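Local atomic coordinates of oxalate--CoA ligase (Arabidopsis thaliana, PDB entry 5IE2), a protein that belongs to the ANL superfamily of AMP-binding enzymes, pairing a large AMP-binding region with a smaller C-terminal domain, and holds ATP in this structure. Residues E94-L99 with A121-I126; L282-S287 with P307-Y312; V440-P445 with E452-V457. One frame throughout, in Å; residues are numbered along the deposited sequence. Where two conformers were deposited one is given.

Interaction 1 of 3, residues E94-L99 with A121-I126; sequences EFEFYL and ASKLKI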
loop_
_atom_site.group_PDB
_atom_site.type_symbol
_atom_site.label_atom_id
_atom_site.label_comp_id
_atom_site.label_asym_id
_atom_site.label_seq_id
_atom_site.Cartn_x
_atom_site.Cartn_y
_atom_site.Cartn_z
ATOM N N GLU A 94 -15.081 4.955 15.392
ATOM C CA GLU A 94 -13.861 5.157 14.589
ATOM C C GLU A 94 -14.114 6.188 13.506
ATOM O O GLU A 94 -13.319 7.121 13.319
ATOM C CB GLU A 94 -13.394 3.852 13.987
ATOM C CG GLU A 94 -12.928 2.850 15.073
ATOM C CD GLU A 94 -12.598 1.466 14.524
ATOM O OE1 GLU A 94 -13.406 0.868 13.788
ATOM O OE2 GLU A 94 -11.483 0.987 14.794
ATOM N N PHE A 95 -15.225 6.042 12.795
ATOM C CA PHE A 95 -15.564 7.038 11.772
ATOM C C PHE A 95 -15.693 8.435 12.351
ATOM O O PHE A 95 -15.242 9.402 11.732
ATOM C CB PHE A 95 -16.854 6.688 11.053
ATOM C CG PHE A 95 -16.679 5.747 9.882
ATOM C CD1 PHE A 95 -15.904 6.103 8.779
ATOM C CD2 PHE A 95 -17.349 4.505 9.868
ATOM C CE1 PHE A 95 -15.782 5.235 7.660
ATOM C CE2 PHE A 95 -17.242 3.657 8.762
ATOM C CZ PHE A 95 -16.437 4.009 7.669
ATOM N N GLU A 96 -16.294 8.563 13.520
ATOM C CA GLU A 96 -16.444 9.880 14.116
ATOM C C GLU A 96 -15.072 10.465 14.399
ATOM O O GLU A 96 -14.805 11.659 14.092
ATOM C CB GLU A 96 -17.290 9.830 15.398
ATOM C CG GLU A 96 -17.273 11.159 16.122
ATOM C CD GLU A 96 -18.156 11.221 17.374
ATOM O OE1 GLU A 96 -19.017 10.326 17.561
ATOM O OE2 GLU A 96 -17.975 12.179 18.156
ATOM N N PHE A 97 -14.179 9.628 14.920
ATOM C CA PHE A 97 -12.818 10.101 15.158
ATOM C C PHE A 97 -12.099 10.554 13.869
ATOM O O PHE A 97 -11.481 11.617 13.858
ATOM C CB PHE A 97 -11.954 9.033 15.842
ATOM C CG PHE A 97 -10.519 9.473 16.028
ATOM C CD1 PHE A 97 -10.165 10.244 17.125
ATOM C CD2 PHE A 97 -9.551 9.168 15.081
ATOM C CE1 PHE A 97 -8.848 10.676 17.302
ATOM C CE2 PHE A 97 -8.229 9.621 15.229
ATOM C CZ PHE A 97 -7.884 10.370 16.354
ATOM N N TYR A 98 -12.134 9.733 12.812
ATOM C CA TYR A 98 -11.361 10.056 11.622
ATOM C C TYR A 98 -11.991 11.200 10.829
ATOM O O TYR A 98 -11.286 11.977 10.192
ATOM C CB TYR A 98 -11.205 8.794 10.734
ATOM C CG TYR A 98 -10.213 7.824 11.365
ATOM C CD1 TYR A 98 -8.892 8.206 11.553
ATOM C CD2 TYR A 98 -10.607 6.551 11.801
ATOM C CE1 TYR A 98 -7.977 7.368 12.166
ATOM C CE2 TYR A 98 -9.693 5.689 12.420
ATOM C CZ TYR A 98 -8.368 6.108 12.586
ATOM O OH TYR A 98 -7.414 5.299 13.195
ATOM N N LEU A 99 -13.311 11.277 10.824
ATOM C CA LEU A 99 -13.990 12.391 10.176
ATOM C C LEU A 99 -13.642 13.698 10.875
ATOM O O LEU A 99 -13.359 14.685 10.200
ATOM C CB LEU A 99 -15.502 12.189 10.150
ATOM C CG LEU A 99 -16.040 11.134 9.186
ATOM C CD1 LEU A 99 -17.508 10.909 9.506
ATOM C CD2 LEU A 99 -15.921 11.615 7.701
ATOM N N ALA A 121 -21.281 10.807 10.505
ATOM C CA ALA A 121 -21.377 12.079 9.770
ATOM C C ALA A 121 -22.596 12.864 10.294
ATOM O O ALA A 121 -22.515 14.070 10.501
ATOM C CB ALA A 121 -21.475 11.837 8.235
ATOM N N SER A 122 -23.709 12.176 10.531
ATOM C CA SER A 122 -24.882 12.847 11.073
ATOM C C SER A 122 -24.603 13.439 12.458
ATOM O O SER A 122 -24.995 14.582 12.734
ATOM C CB SER A 122 -26.059 11.880 11.146
ATOM O OG SER A 122 -27.173 12.526 11.718
ATOM N N LYS A 123 -23.927 12.676 13.313
ATOM C CA LYS A 123 -23.609 13.181 14.654
ATOM C C LYS A 123 -22.736 14.437 14.574
ATOM O O LYS A 123 -22.888 15.365 15.359
ATOM C CB LYS A 123 -22.912 12.090 15.476
ATOM C CG LYS A 123 -22.464 12.518 16.860
ATOM C CD LYS A 123 -21.976 11.316 17.658
ATOM C CE LYS A 123 -21.308 11.726 18.975
ATOM N NZ LYS A 123 -20.652 10.536 19.635
ATOM N N LEU A 124 -21.849 14.487 13.584
ATOM C CA LEU A 124 -20.955 15.621 13.427
ATOM C C LEU A 124 -21.507 16.704 12.498
ATOM O O LEU A 124 -20.798 17.659 12.231
ATOM C CB LEU A 124 -19.618 15.156 12.869
ATOM C CG LEU A 124 -18.751 14.239 13.715
ATOM C CD1 LEU A 124 -17.574 13.620 12.858
ATOM C CD2 LEU A 124 -18.215 14.983 14.950
ATOM N N LYS A 125 -22.727 16.531 11.994
ATOM C CA LYS A 125 -23.367 17.484 11.075
ATOM C C LYS A 125 -22.557 17.695 9.795
ATOM O O LYS A 125 -22.463 18.796 9.275
ATOM C CB LYS A 125 -23.622 18.828 11.787
ATOM C CG LYS A 125 -24.579 18.694 12.977
ATOM C CD LYS A 125 -25.888 18.071 12.489
ATOM C CE LYS A 125 -27.031 18.104 13.531
ATOM N NZ LYS A 125 -28.391 17.906 12.887
ATOM N N ILE A 126 -22.009 16.601 9.275
ATOM C CA ILE A 126 -21.281 16.617 7.998
ATOM C C ILE A 126 -22.204 16.093 6.903
ATOM O O ILE A 126 -22.772 15.011 7.044
ATOM C CB ILE A 126 -20.007 15.728 8.091
ATOM C CG1 ILE A 126 -19.028 16.354 9.089
ATOM C CG2 ILE A 126 -19.340 15.524 6.740
ATOM C CD1 ILE A 126 -17.897 15.427 9.458
#

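Interaction 2 of 3, residues L282-S287 with P307-Y312; sequences LRFIRS and PVLEAY. With ATP (adenosine-5'-triphosphate), chain C.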
loop_
_atom_site.group_PDB
_atom_site.type_symbol
_atom_site.label_atom_id
_atom_site.label_comp_id
_atom_site.label_asym_id
_atom_site.label_seq_id
_atom_site.Cartn_x
_atom_site.Cartn_y
_atom_site.Cartn_z
ATOM N N LEU A 282 3.226 -12.792 -17.377
ATOM C CA LEU A 282 3.313 -11.403 -16.855
ATOM C C LEU A 282 4.725 -10.851 -17.064
ATOM O O LEU A 282 5.706 -11.611 -17.072
ATOM C CB LEU A 282 2.973 -11.404 -15.372
ATOM C CG LEU A 282 1.625 -11.989 -15.038
ATOM C CD1 LEU A 282 1.382 -12.000 -13.485
ATOM C CD2 LEU A 282 0.488 -11.224 -15.777
ATOM N N ARG A 283 4.837 -9.538 -17.214
ATOM C CA ARG A 283 6.111 -8.863 -17.237
ATOM C C ARG A 283 6.825 -8.982 -15.884
ATOM O O ARG A 283 8.037 -9.191 -15.831
ATOM C CB ARG A 283 5.935 -7.363 -17.581
ATOM C CG ARG A 283 5.638 -7.067 -19.007
ATOM C CD ARG A 283 6.334 -5.705 -19.411
ATOM N NE ARG A 283 5.723 -4.589 -18.758
ATOM C CZ ARG A 283 6.353 -3.723 -17.967
ATOM N NH1 ARG A 283 7.662 -3.827 -17.686
ATOM N NH2 ARG A 283 5.656 -2.725 -17.476
ATOM N N PHE A 284 6.074 -8.839 -14.808
ATOM C CA PHE A 284 6.641 -8.944 -13.453
ATOM C C PHE A 284 5.521 -9.067 -12.445
ATOM O O PHE A 284 4.343 -8.784 -12.722
ATOM C CB PHE A 284 7.540 -7.720 -13.086
ATOM C CG PHE A 284 6.778 -6.419 -12.993
ATOM C CD1 PHE A 284 6.295 -5.941 -11.777
ATOM C CD2 PHE A 284 6.522 -5.681 -14.139
ATOM C CE1 PHE A 284 5.600 -4.734 -11.719
ATOM C CE2 PHE A 284 5.841 -4.483 -14.087
ATOM C CZ PHE A 284 5.367 -4.003 -12.885
ATOM N N ILE A 285 5.899 -9.475 -11.245
ATOM C CA ILE A 285 4.990 -9.527 -10.115
ATOM C C ILE A 285 5.668 -8.682 -9.050
ATOM O O ILE A 285 6.855 -8.826 -8.864
ATOM C CB ILE A 285 4.767 -10.978 -9.617
ATOM C CG1 ILE A 285 3.876 -11.734 -10.638
ATOM C CG2 ILE A 285 4.085 -10.982 -8.187
ATOM C CD1 ILE A 285 3.869 -13.292 -10.339
ATOM N N ARG A 286 4.916 -7.795 -8.404
ATOM C CA ARG A 286 5.523 -6.918 -7.420
ATOM C C ARG A 286 5.067 -7.243 -5.992
ATOM O O ARG A 286 3.908 -7.648 -5.775
ATOM C CB ARG A 286 5.188 -5.462 -7.802
ATOM C CG ARG A 286 5.805 -4.407 -6.832
ATOM C CD ARG A 286 5.361 -3.029 -7.341
ATOM N NE ARG A 286 5.936 -1.945 -6.528
ATOM C CZ ARG A 286 5.290 -1.256 -5.583
ATOM N NH1 ARG A 286 4.019 -1.528 -5.230
ATOM N NH2 ARG A 286 5.940 -0.268 -4.964
ATOM N N SER A 287 5.989 -7.062 -5.014
ATOM C CA SER A 287 5.632 -7.214 -3.616
ATOM C C SER A 287 6.104 -5.983 -2.844
ATOM O O SER A 287 7.131 -5.459 -3.179
ATOM C CB SER A 287 6.281 -8.501 -3.044
ATOM O OG SER A 287 5.919 -8.722 -1.669
ATOM N N PRO A 307 9.389 -12.612 -13.197
ATOM C CA PRO A 307 10.291 -12.064 -12.155
ATOM C C PRO A 307 9.509 -11.381 -11.025
ATOM O O PRO A 307 8.553 -10.644 -11.280
ATOM C CB PRO A 307 11.157 -11.048 -12.920
ATOM C CG PRO A 307 10.244 -10.623 -14.078
ATOM C CD PRO A 307 9.556 -11.921 -14.487
ATOM N N VAL A 308 9.955 -11.596 -9.784
ATOM C CA VAL A 308 9.276 -11.028 -8.612
ATOM C C VAL A 308 10.139 -9.924 -8.050
ATOM O O VAL A 308 11.278 -10.187 -7.654
ATOM C CB VAL A 308 9.010 -12.092 -7.561
ATOM C CG1 VAL A 308 8.447 -11.466 -6.271
ATOM C CG2 VAL A 308 7.979 -13.101 -8.142
ATOM N N LEU A 309 9.621 -8.696 -8.096
ATOM C CA LEU A 309 10.385 -7.490 -7.729
ATOM C C LEU A 309 9.833 -6.924 -6.431
ATOM O O LEU A 309 8.663 -6.497 -6.368
ATOM C CB LEU A 309 10.282 -6.444 -8.841
ATOM C CG LEU A 309 10.539 -6.993 -10.258
ATOM C CD1 LEU A 309 10.360 -5.852 -11.296
ATOM C CD2 LEU A 309 11.993 -7.597 -10.340
ATOM N N GLU A 310 10.674 -6.920 -5.406
ATOM C CA GLU A 310 10.284 -6.371 -4.121
ATOM C C GLU A 310 10.617 -4.885 -4.007
ATOM O O GLU A 310 11.688 -4.434 -4.447
ATOM C CB GLU A 310 11.003 -7.133 -2.992
ATOM C CG GLU A 310 10.401 -6.799 -1.630
ATOM C CD GLU A 310 11.027 -7.528 -0.456
ATOM O OE1 GLU A 310 12.067 -8.205 -0.620
ATOM O OE2 GLU A 310 10.460 -7.396 0.660
ATOM N N ALA A 311 9.675 -4.140 -3.457
ATOM C CA ALA A 311 9.850 -2.701 -3.246
ATOM C C ALA A 311 9.666 -2.386 -1.751
ATOM O O ALA A 311 9.084 -3.188 -1.021
ATOM C CB ALA A 311 8.832 -1.904 -4.054
ATOM N N TYR A 312 10.099 -1.194 -1.351
ATOM C CA TYR A 312 9.986 -0.672 0.014
ATOM C C TYR A 312 9.250 0.674 -0.062
ATOM O O TYR A 312 9.548 1.494 -0.926
ATOM C CB TYR A 312 11.394 -0.533 0.597
ATOM C CG TYR A 312 11.592 0.351 1.830
ATOM C CD1 TYR A 312 10.874 0.122 3.008
ATOM C CD2 TYR A 312 12.604 1.298 1.842
ATOM C CE1 TYR A 312 11.121 0.900 4.196
ATOM C CE2 TYR A 312 12.874 2.048 2.993
ATOM C CZ TYR A 312 12.126 1.863 4.141
ATOM O OH TYR A 312 12.397 2.641 5.241
HETATM P PG ATP C . 2.770 3.128 11.688
HETATM O O1G ATP C . 3.720 2.476 12.694
HETATM O O2G ATP C . 1.513 3.629 12.306
HETATM O O3G ATP C . 3.480 4.208 10.876
HETATM P PB ATP C . 3.203 1.411 9.408
HETATM O O1B ATP C . 2.904 -0.050 9.155
HETATM O O2B ATP C . 4.596 1.879 9.636
HETATM O O3B ATP C . 2.272 1.990 10.629
HETATM P PA ATP C . 2.784 2.031 6.550
HETATM O O1A ATP C . 3.176 3.401 6.015
HETATM O O2A ATP C . 1.568 1.363 6.038
HETATM O O3A ATP C . 2.549 2.207 8.137
HETATM O "O5'" ATP C . 4.062 1.070 6.472
HETATM C "C5'" ATP C . 5.386 1.506 6.075
HETATM C "C4'" ATP C . 6.377 0.561 6.777
HETATM O "O4'" ATP C . 6.257 -0.754 6.204
HETATM C "C3'" ATP C . 7.805 0.903 6.481
HETATM O "O3'" ATP C . 8.238 1.951 7.345
HETATM C "C2'" ATP C . 8.529 -0.400 6.749
HETATM O "O2'" ATP C . 8.619 -0.604 8.168
HETATM C "C1'" ATP C . 7.519 -1.395 6.256
HETATM N N9 ATP C . 7.821 -1.887 4.890
HETATM C C8 ATP C . 7.359 -1.434 3.718
HETATM N N7 ATP C . 7.874 -2.197 2.704
HETATM C C5 ATP C . 8.658 -3.161 3.290
HETATM C C6 ATP C . 9.472 -4.298 2.802
HETATM N N6 ATP C . 9.507 -4.592 1.460
HETATM N N1 ATP C . 10.107 -5.038 3.741
HETATM C C2 ATP C . 10.023 -4.765 5.064
HETATM N N3 ATP C . 9.303 -3.737 5.583
HETATM C C4 ATP C . 8.614 -2.939 4.718
HETATM O O HOH W 1 7.558 -7.172 -0.063
#

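Interaction 3 of 3, residues V440-P445 with E452-V457; sequences VAFGVP and EINCAV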
loop_
_atom_site.group_PDB
_atom_site.type_symbol
_atom_site.label_atom_id
_atom_site.label_comp_id
_atom_site.label_asym_id
_atom_site.label_seq_id
_atom_site.Cartn_x
_atom_site.Cartn_y
_atom_site.Cartn_z
ATOM N N VAL A 440 5.381 -15.781 12.343
ATOM C CA VAL A 440 5.723 -14.409 12.721
ATOM C C VAL A 440 6.557 -14.442 13.996
ATOM O O VAL A 440 6.208 -15.130 14.966
ATOM C CB VAL A 440 4.463 -13.491 12.946
ATOM C CG1 VAL A 440 3.557 -14.095 14.013
ATOM C CG2 VAL A 440 4.874 -12.062 13.352
ATOM N N ALA A 441 7.690 -13.746 13.987
ATOM C CA ALA A 441 8.536 -13.659 15.179
ATOM C C ALA A 441 8.308 -12.340 15.878
ATOM O O ALA A 441 7.938 -11.370 15.222
ATOM C CB ALA A 441 10.041 -13.810 14.820
ATOM N N PHE A 442 8.595 -12.280 17.183
ATOM C CA PHE A 442 8.304 -11.077 17.962
ATOM C C PHE A 442 9.064 -11.071 19.279
ATOM O O PHE A 442 9.437 -12.129 19.812
ATOM C CB PHE A 442 6.780 -10.937 18.211
ATOM C CG PHE A 442 6.141 -12.131 18.900
ATOM C CD1 PHE A 442 6.099 -12.196 20.282
ATOM C CD2 PHE A 442 5.551 -13.150 18.168
ATOM C CE1 PHE A 442 5.504 -13.277 20.931
ATOM C CE2 PHE A 442 4.948 -14.232 18.809
ATOM C CZ PHE A 442 4.939 -14.295 20.195
ATOM N N GLY A 443 9.322 -9.868 19.801
ATOM C CA GLY A 443 10.076 -9.715 21.033
ATOM C C GLY A 443 9.154 -9.820 22.243
ATOM O O GLY A 443 7.976 -9.508 22.166
ATOM N N VAL A 444 9.695 -10.280 23.360
ATOM C CA VAL A 444 8.924 -10.386 24.590
ATOM C C VAL A 444 9.838 -9.981 25.746
ATOM O O VAL A 444 11.059 -10.044 25.623
ATOM C CB VAL A 444 8.357 -11.822 24.822
ATOM C CG1 VAL A 444 7.556 -12.270 23.626
ATOM C CG2 VAL A 444 9.467 -12.830 25.131
ATOM N N PRO A 445 9.252 -9.561 26.878
ATOM C CA PRO A 445 10.124 -9.226 27.997
ATOM C C PRO A 445 10.837 -10.465 28.522
ATOM O O PRO A 445 10.286 -11.578 28.447
ATOM C CB PRO A 445 9.155 -8.655 29.037
ATOM C CG PRO A 445 7.834 -9.203 28.660
ATOM C CD PRO A 445 7.839 -9.277 27.181
ATOM N N GLU A 452 13.542 -11.196 24.764
ATOM C CA GLU A 452 13.773 -12.511 24.203
ATOM C C GLU A 452 12.951 -12.605 22.928
ATOM O O GLU A 452 12.004 -11.863 22.734
ATOM C CB GLU A 452 13.394 -13.596 25.230
ATOM C CG GLU A 452 13.680 -15.055 24.851
ATOM C CD GLU A 452 15.115 -15.278 24.381
ATOM O OE1 GLU A 452 15.339 -15.198 23.147
ATOM O OE2 GLU A 452 16.014 -15.521 25.221
ATOM N N ILE A 453 13.324 -13.506 22.042
ATOM C CA ILE A 453 12.529 -13.739 20.856
ATOM C C ILE A 453 11.607 -14.956 21.049
ATOM O O ILE A 453 12.042 -15.998 21.553
ATOM C CB ILE A 453 13.420 -13.956 19.614
ATOM C CG1 ILE A 453 12.567 -14.350 18.412
ATOM C CG2 ILE A 453 14.540 -14.998 19.919
ATOM C CD1 ILE A 453 13.318 -14.218 17.098
ATOM N N ASN A 454 10.346 -14.770 20.647
ATOM C CA ASN A 454 9.349 -15.824 20.516
ATOM C C ASN A 454 8.786 -15.807 19.098
ATOM O O ASN A 454 9.074 -14.901 18.325
ATOM C CB ASN A 454 8.213 -15.630 21.514
ATOM C CG ASN A 454 8.571 -16.031 22.930
ATOM O OD1 ASN A 454 9.726 -16.283 23.276
ATOM N ND2 ASN A 454 7.559 -16.093 23.761
ATOM N N CYS A 455 7.967 -16.788 18.745
ATOM C CA CYS A 455 7.303 -16.738 17.462
ATOM C C CYS A 455 5.948 -17.477 17.522
ATOM O O CYS A 455 5.691 -18.188 18.482
ATOM C CB CYS A 455 8.193 -17.348 16.382
ATOM S SG CYS A 455 8.340 -19.160 16.448
ATOM N N ALA A 456 5.115 -17.287 16.503
ATOM C CA ALA A 456 3.876 -18.051 16.319
ATOM C C ALA A 456 3.824 -18.580 14.902
ATOM O O ALA A 456 4.224 -17.871 13.938
ATOM C CB ALA A 456 2.657 -17.169 16.619
ATOM N N VAL A 457 3.365 -19.812 14.747
ATOM C CA VAL A 457 3.239 -20.378 13.421
ATOM C C VAL A 457 1.844 -20.979 13.220
ATOM O O VAL A 457 1.203 -21.461 14.169
ATOM C CB VAL A 457 4.308 -21.492 13.136
ATOM C CG1 VAL A 457 5.701 -20.953 13.245
ATOM C CG2 VAL A 457 4.160 -22.605 14.094
#

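Interaction 1 of 3, residues E94-L99 with A121-I126
Leu99 and Leu124 meet where helix 92-101 lies beside the last turn of helix 115-123, and the two backbones come nearest between CA of Glu96 and CA of Ala121, 6.9 Å apart. Between them lies a thin apolar layer of Leu99, Ala121, Leu124 and Ile126. Leu124 CD1 enters it, touching CB of Leu99 at 3.7 Å and lying 3.6 Å from the carbonyl oxygen of Glu96. Ile126 sends CD1 to the same CB of Leu99, while Leu99 directs its own CD1 onto the backbone N and CB of Ala121. At the more exposed rim of the contact, Lys123 NZ donates to Glu96 OE1 at 2.6 Å in a salt bridge that uses the syn lone pair of the oxygen. Both chains are stretched out, with CG of Glu96 trans to its N (chi1 172°), and the aliphatic part of Glu96 passes obliquely across Leu124, with CG 4.1 Å from both methyls. Helix 115-123 ends in a Schellman motif, consistent with Leu124 and Ile126 both facing Leu99: Lys125 has positive phi, Ile126 N bonds to Ala121 O at 2.9 Å, and Lys125 N bonds to Ser122 O. Helix 92-101 leads from strand 82-85 into 104-110, and helix 115-123 from 104-110 into the parallel strand 127-132, so the contact joins consecutive beta-alpha-beta crossover helices, the second partly through its C-terminal turn.

Interaction 2 of 3, residues L282-S287 with P307-Y312
Glu310 OE2 is gripped by three donors: N6 of ATP at 3.1 Å, a water at 3.0 Å that also accepts from Ser287 OG, and the backbone N of Leu292. Its carboxylate gets there on a fully extended chain, CG lying trans to the backbone N (chi1 -168°), and three donors on the one oxygen would hold OE2 in place. The water thus joins the side chains of Ser287 and Glu310, which are paired across two parallel strands. These are the strands of a beta-alpha-beta unit, 284-287 and 308-314, connected through helix 294-304. Four backbone bonds set the register, from Ile285 N to Pro307 O, Leu309 N to Ile285 O, Ser287 N to Leu309 O and Ala311 N to Ser287 O; the longest is Ser287 N to Leu309 O, 3.1 Å. On the face bearing Ile285 and Val308, CB of Ile285 meets Val308 CG2 at 4.1 Å, and helix 294-304 covers both residues through Phe304, Leu297 and Leu300. Leu309, on the other face with Arg286, brings CD1 to 3.8 Å from Phe284 CB, the two side chains crossing roughly at right angles, and the Phe284 ring stacks on Tyr198. Farther along, the straight chain of Arg286 brings NH2 to 3.4 Å from Ala311 CB; its NE donates to Tyr198 OH, and NH1 is hydrogen-bonded to Thr258 and His319. Strand 308-314 continues into the ATP pocket, where ATP N6 makes its second bond to Ala311 O, 2.9 Å, and the edge of the Tyr312 ring, through CE1, lies 3.9 Å from C2' of the ribose.

Interaction 3 of 3, residues V440-P445 with E452-V457
Glu452 and Val444 open the pairing of a beta hairpin, strands 436-446 and 450-459 of the C-terminal domain, whose local axes run at 144°. Each donates its N to the other's carbonyl oxygen, and Val444 CG2 packs against Glu452 CB. Beyond CB the Glu452 chain bends (chi2 51°), which carries OE1 back to accept from the N of Ile453 at 2.9 Å, while OE2 forms a salt bridge with Arg416. Ile453 follows in a non-hydrogen-bonded pair with Gly443; on this face its CD1 reaches Ala441 CB at 4.0 Å, and both residues rest on Val426 of helix 423-430. Asn454 exchanges two backbone bonds with Phe442. Its CB sits 3.6 Å from Phe442 CE1, and its CG lies 4.0 Å from both methyls of Val444, CG1 and CG2. With CG of Phe442 between N and the carbonyl carbon, the ring leans over the neighbouring strand, and the Asn454 carbonyl oxygen lies over one face, offset toward the rim. Helix 503-510 packs through Val506 and Ala507 on the sheet face that carries Val440 and Phe442. At Cys455, opposite Ala441, the strands pinch to a CA-CA distance of 4.0 Å, and Cys455 CB lies 3.3 Å from Val440 O; the Cys455 backbone also bonds to Phe488 of the third strand. Ala456 completes the pairing through reciprocal bonds with Val440, both 2.9 Å between N and O, and its CB meets Val440 CG1 at 4.1 Å.

The three contacts follow one another along the chain and touch nowhere. Interactions 1 and 2 both lie in the AMP-binding region but on opposite sides of the chain's centre, their centres 39 Å apart, whereas interaction 3 belongs to the C-terminal domain. Of the three, interaction 2 holds the ATP contacts, through Glu310, Ala311 and Tyr312. Interaction 3 lies farther off, with the side chain of Val440 about 12 Å from ATP; the nearest atoms of interactions 2 and 3 are about 15 Å apart. Interaction 1 keeps about 21 Å, nearest atoms, from both others: it is helix packing against a different sheet, the one that contains strand 104-110, without a place among these ATP contacts.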